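Local coordinates for protein kinase A regulatory subunit, putative (Trypanosoma cruzi, PDB 6FTF) that probably restrains the catalytic subunit of a cAMP-independent protein kinase A and binds nucleoside analogues such as 7-cyano-7-deazainosine in its two cyclic nucleotide-binding domains, at residues F26-S29 with E30-N34; D170-E173 with K174-A178. All blocks are in the same frame, centred on the assembly; numbering follows the deposited sequence. Where two conformers were deposited one is given.

Contact 1 (F26-S29 with E30-N34)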
# COMPACT_ATOMS: atom_id res chain seq x y z
N PHE A 26 -15.44 -21.47 3.17
CA PHE A 26 -16.82 -21.31 2.74
C PHE A 26 -16.77 -21.25 1.22
O PHE A 26 -16.16 -20.35 0.65
CB PHE A 26 -17.41 -20.04 3.32
CG PHE A 26 -17.38 -20.00 4.82
CD1 PHE A 26 -18.36 -20.63 5.56
CD2 PHE A 26 -16.36 -19.35 5.49
CE1 PHE A 26 -18.33 -20.61 6.93
CE2 PHE A 26 -16.33 -19.33 6.86
CZ PHE A 26 -17.32 -19.96 7.59
N GLU A 27 -17.39 -22.23 0.57
CA GLU A 27 -17.16 -22.43 -0.85
C GLU A 27 -17.43 -21.15 -1.64
O GLU A 27 -18.42 -20.46 -1.41
CB GLU A 27 -18.04 -23.57 -1.38
CG GLU A 27 -17.55 -24.11 -2.72
CD GLU A 27 -18.61 -24.90 -3.46
OE1 GLU A 27 -19.64 -25.23 -2.85
OE2 GLU A 27 -18.40 -25.17 -4.66
N LYS A 28 -16.53 -20.86 -2.57
CA LYS A 28 -16.58 -19.65 -3.38
C LYS A 28 -16.64 -20.06 -4.85
O LYS A 28 -15.99 -21.02 -5.26
CB LYS A 28 -15.31 -18.81 -3.19
CG LYS A 28 -15.06 -18.30 -1.79
CD LYS A 28 -16.14 -17.32 -1.36
CE LYS A 28 -15.81 -16.64 -0.05
NZ LYS A 28 -15.81 -17.55 1.08
N SER A 29 -17.41 -19.31 -5.63
CA SER A 29 -17.35 -19.44 -7.07
C SER A 29 -16.05 -18.80 -7.57
O SER A 29 -15.39 -18.03 -6.87
CB SER A 29 -18.53 -18.71 -7.69
OG SER A 29 -18.35 -17.32 -7.53
N GLU A 30 -15.70 -19.09 -8.82
CA GLU A 30 -14.53 -18.46 -9.41
C GLU A 30 -14.68 -16.94 -9.43
O GLU A 30 -13.73 -16.22 -9.13
CB GLU A 30 -14.32 -18.98 -10.83
CG GLU A 30 -13.00 -18.53 -11.44
CD GLU A 30 -12.83 -18.99 -12.88
OE1 GLU A 30 -12.67 -18.13 -13.76
OE2 GLU A 30 -12.88 -20.22 -13.12
N ASP A 31 -15.87 -16.45 -9.76
CA ASP A 31 -16.09 -15.00 -9.80
C ASP A 31 -15.97 -14.39 -8.41
O ASP A 31 -15.42 -13.29 -8.27
CB ASP A 31 -17.46 -14.68 -10.43
CG ASP A 31 -17.47 -14.82 -11.95
OD1 ASP A 31 -16.46 -14.53 -12.62
OD2 ASP A 31 -18.54 -15.21 -12.49
N GLU A 32 -16.49 -15.06 -7.38
CA GLU A 32 -16.31 -14.56 -6.01
C GLU A 32 -14.84 -14.54 -5.62
O GLU A 32 -14.35 -13.58 -5.02
CB GLU A 32 -17.08 -15.40 -5.00
CG GLU A 32 -18.58 -15.20 -5.04
CD GLU A 32 -19.33 -16.25 -4.24
OE1 GLU A 32 -18.84 -17.39 -4.05
OE2 GLU A 32 -20.46 -15.94 -3.78
N MET A 33 -14.11 -15.62 -5.93
CA MET A 33 -12.68 -15.65 -5.63
C MET A 33 -11.97 -14.50 -6.31
O MET A 33 -11.15 -13.82 -5.68
CB MET A 33 -12.08 -16.98 -6.09
CG MET A 33 -12.43 -18.14 -5.20
SD MET A 33 -11.88 -17.87 -3.50
CE MET A 33 -10.11 -17.95 -3.68
N ASN A 34 -12.28 -14.25 -7.58
CA ASN A 34 -11.62 -13.15 -8.28
C ASN A 34 -11.88 -11.82 -7.59
O ASN A 34 -10.96 -11.01 -7.41
CB ASN A 34 -12.09 -13.09 -9.73
CG ASN A 34 -11.61 -14.27 -10.54
OD1 ASN A 34 -10.69 -14.98 -10.14
ND2 ASN A 34 -12.25 -14.50 -11.68
O HOH W 1 -20.24 -19.35 -2.99

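Contact 2 (D170-E173 with K174-A178). With 7CI (7-cyano-7-deazainosine), chain F.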
# COMPACT_ATOMS: atom_id res chain seq x y z
N ASP A 170 -0.81 11.22 8.88
CA ASP A 170 -0.78 11.02 10.33
C ASP A 170 -0.15 9.67 10.66
O ASP A 170 0.22 8.92 9.76
CB ASP A 170 -2.17 11.19 10.97
CG ASP A 170 -3.20 10.20 10.45
OD1 ASP A 170 -2.85 9.09 10.00
OD2 ASP A 170 -4.40 10.55 10.50
N SER A 171 -0.03 9.33 11.96
CA SER A 171 0.64 8.09 12.36
C SER A 171 -0.05 6.91 11.71
O SER A 171 0.60 6.04 11.15
CB SER A 171 0.66 7.93 13.89
OG SER A 171 1.44 6.78 14.25
N TYR A 172 -1.39 6.87 11.80
CA TYR A 172 -2.17 5.78 11.23
C TYR A 172 -1.82 5.58 9.76
O TYR A 172 -1.61 4.46 9.32
CB TYR A 172 -3.67 6.06 11.37
CG TYR A 172 -4.55 4.91 10.91
CD1 TYR A 172 -4.98 4.81 9.59
CD2 TYR A 172 -4.96 3.92 11.79
CE1 TYR A 172 -5.78 3.76 9.16
CE2 TYR A 172 -5.76 2.87 11.37
CZ TYR A 172 -6.15 2.80 10.06
OH TYR A 172 -6.96 1.77 9.61
N GLU A 173 -1.79 6.67 9.01
CA GLU A 173 -1.51 6.58 7.58
C GLU A 173 -0.05 6.21 7.30
O GLU A 173 0.24 5.49 6.35
CB GLU A 173 -1.87 7.89 6.89
CG GLU A 173 -3.35 8.14 6.86
CD GLU A 173 -3.71 9.53 6.39
OE1 GLU A 173 -3.04 10.51 6.81
OE2 GLU A 173 -4.68 9.64 5.59
N LYS A 174 0.88 6.71 8.11
CA LYS A 174 2.27 6.29 7.96
C LYS A 174 2.43 4.80 8.22
O LYS A 174 3.17 4.10 7.53
CB LYS A 174 3.18 7.10 8.89
CG LYS A 174 3.29 8.58 8.50
CD LYS A 174 4.36 9.30 9.32
CE LYS A 174 4.43 10.79 9.04
NZ LYS A 174 3.65 11.56 10.02
N LEU A 175 1.71 4.28 9.22
CA LEU A 175 1.78 2.85 9.52
C LEU A 175 1.14 2.02 8.41
O LEU A 175 1.61 0.91 8.12
CB LEU A 175 1.13 2.56 10.85
CG LEU A 175 1.93 3.15 12.03
CD1 LEU A 175 1.05 3.22 13.25
CD2 LEU A 175 3.20 2.34 12.30
N GLN A 176 0.09 2.55 7.78
CA GLN A 176 -0.53 1.88 6.62
C GLN A 176 0.46 1.77 5.47
O GLN A 176 0.50 0.75 4.77
CB GLN A 176 -1.79 2.66 6.23
CG GLN A 176 -2.53 2.27 4.99
CD GLN A 176 -3.84 3.00 4.94
OE1 GLN A 176 -3.90 4.20 4.59
NE2 GLN A 176 -4.88 2.33 5.35
N LEU A 177 1.28 2.80 5.26
CA LEU A 177 2.36 2.70 4.28
C LEU A 177 3.38 1.65 4.72
O LEU A 177 3.81 0.81 3.91
CB LEU A 177 3.00 4.08 4.10
CG LEU A 177 4.26 4.11 3.26
CD1 LEU A 177 4.03 3.62 1.84
CD2 LEU A 177 4.81 5.51 3.25
N ALA A 178 3.79 1.68 5.99
CA ALA A 178 4.78 0.72 6.47
C ALA A 178 4.33 -0.72 6.23
O ALA A 178 5.17 -1.59 5.95
CB ALA A 178 5.04 0.93 7.96
C1 7CI F . -10.35 2.29 12.26
N1 7CI F . -9.59 3.39 12.94
O1 7CI F . -11.53 2.03 13.01
C2 7CI F . -8.96 4.37 12.29
N2 7CI F . -8.81 4.59 10.96
O2 7CI F . -9.90 0.34 11.08
C3 7CI F . -8.09 5.66 10.57
N3 7CI F . -7.53 6.53 11.51
O3 7CI F . -9.85 -1.05 13.30
C4 7CI F . -7.67 6.32 12.85
N4 7CI F . -8.18 5.64 16.94
C5 7CI F . -8.40 5.22 13.30
O5 7CI F . -7.11 7.15 13.63
C6 7CI F . -8.77 4.69 14.59
C7 7CI F . -9.53 3.56 14.28
C8 7CI F . -8.45 5.21 15.87
C9 7CI F . -9.60 1.04 12.22
C10 7CI F . -10.04 0.37 13.41
C11 7CI F . -11.52 0.69 13.44
C12 7CI F . -12.17 0.56 14.89
O4 7CI F . -11.37 1.23 15.84
O HOH W 2 -5.75 0.26 6.73

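Contact 1 (F26-S29 with E30-N34)
S29 and E32 form a capping box at the start of helix 30-42, where the loop that follows helix 15-18 turns into the helix at the protein surface. S29 is the N-cap, and each residue's side chain takes the backbone N-H of the other. The hydroxyl oxygen S29 OG accepts from E32 N at 2.9 Å, in a nearly straight bond (164°). Its torsion sets this up: with chi1 at 70°, OG stands between the backbone N and the carbonyl carbon and faces the first turn. In return E32 OE1 receives S29 N at 2.9 Å, met on the anti side of the carboxylate and 28° out of its plane. The E32 chain, extended beyond CG, runs back alongside the hydroxyl, and CG lies 3.3 Å from S29 OG. The backbone bond from M33 N to S29 O closes the first helical turn.

Beside the box, the side chains of K28 and M33 cross at about a right angle, K28 CB lying 3.6 Å from M33 SD. The lysine chain, bent at chi2 and chi4, carries its ammonium away from E32 to F26 O and to the carbonyls of G59 and M61, pinning the loop to the end of helix 51-60. A water molecule donates to both E27 O and E32 OE1, 2.6 Å from the latter, so that this carboxylate oxygen accepts two hydrogen bonds.

Contact 2 (D170-E173 with K174-A178)
Y172 and Q176, one turn apart on helix 171-178, approach each other obliquely, with Q176 NE2 4.2 Å from Y172 CE1, while the tyrosine ring turns one face to the bound 7-cyano-7-deazainosine. The ring lies nearly parallel to the six-membered ring of the base and displaced from it, 7CI C3 3.2 Å above the plane of the Y172 ring, over its centre. With CG anti to the backbone N (chi1 -175°), the tyrosine leaves the helix toward the nucleoside. Q176 takes the same first torsion, and its extended chain runs out to an amide nitrogen that donates to a water, NE2 to oxygen 2.6 Å; the water in turn gives a weak bond to Y172 OH. That hydroxyl is also hydrogen-bonded to K103 and to E111, whose other carboxylate oxygen bonds the nucleoside, which should help to steady the ring against the base.

The start of this helix is a capping box. D170 OD1, at the N-cap, accepts from E173 N at 2.8 Å, nearly along its C-O axis, and E173 OE1 returns the bond by taking D170 N on its anti lone pair at 3.1 Å. Backbone bonds continue the turn, among them K174 N to D170 O and L175 N to S171 O. Farther round, K174 CG packs 3.3 Å from D170 O before its chain bends at chi4 toward L169 O. L175 CD1 lies 3.7 Å from S171 OG, one turn back.

Chemically, the nucleoside is held by the Y172 ring against its base and by hydrogen bonds with E113, E111, G110, A122 and K95, a combination consistent with the aromatic cap over the nucleobase in cyclic nucleotide-binding domains.

In the fold
From the N terminus, contact 1 (26-34) comes first, closing the turn from the loop after helix 15-18 into helix 30-42, which packs on helix 51-60 ahead of the first antiparallel sheets. The chain then runs through the strands of the first cyclic nucleotide-binding domain and helices 138-145 and 149-160. Contact 2 (170-178) opens only after these, so the two lie in series, neither nested nor crossed. Their centres are 31 Å apart and they do not touch. Helix 171-178 joins helix 149-160 and strand 98-103 to helix 264-268 of the second such domain. Each contact holds a helix start, one at the surface and the other beside the first nucleoside.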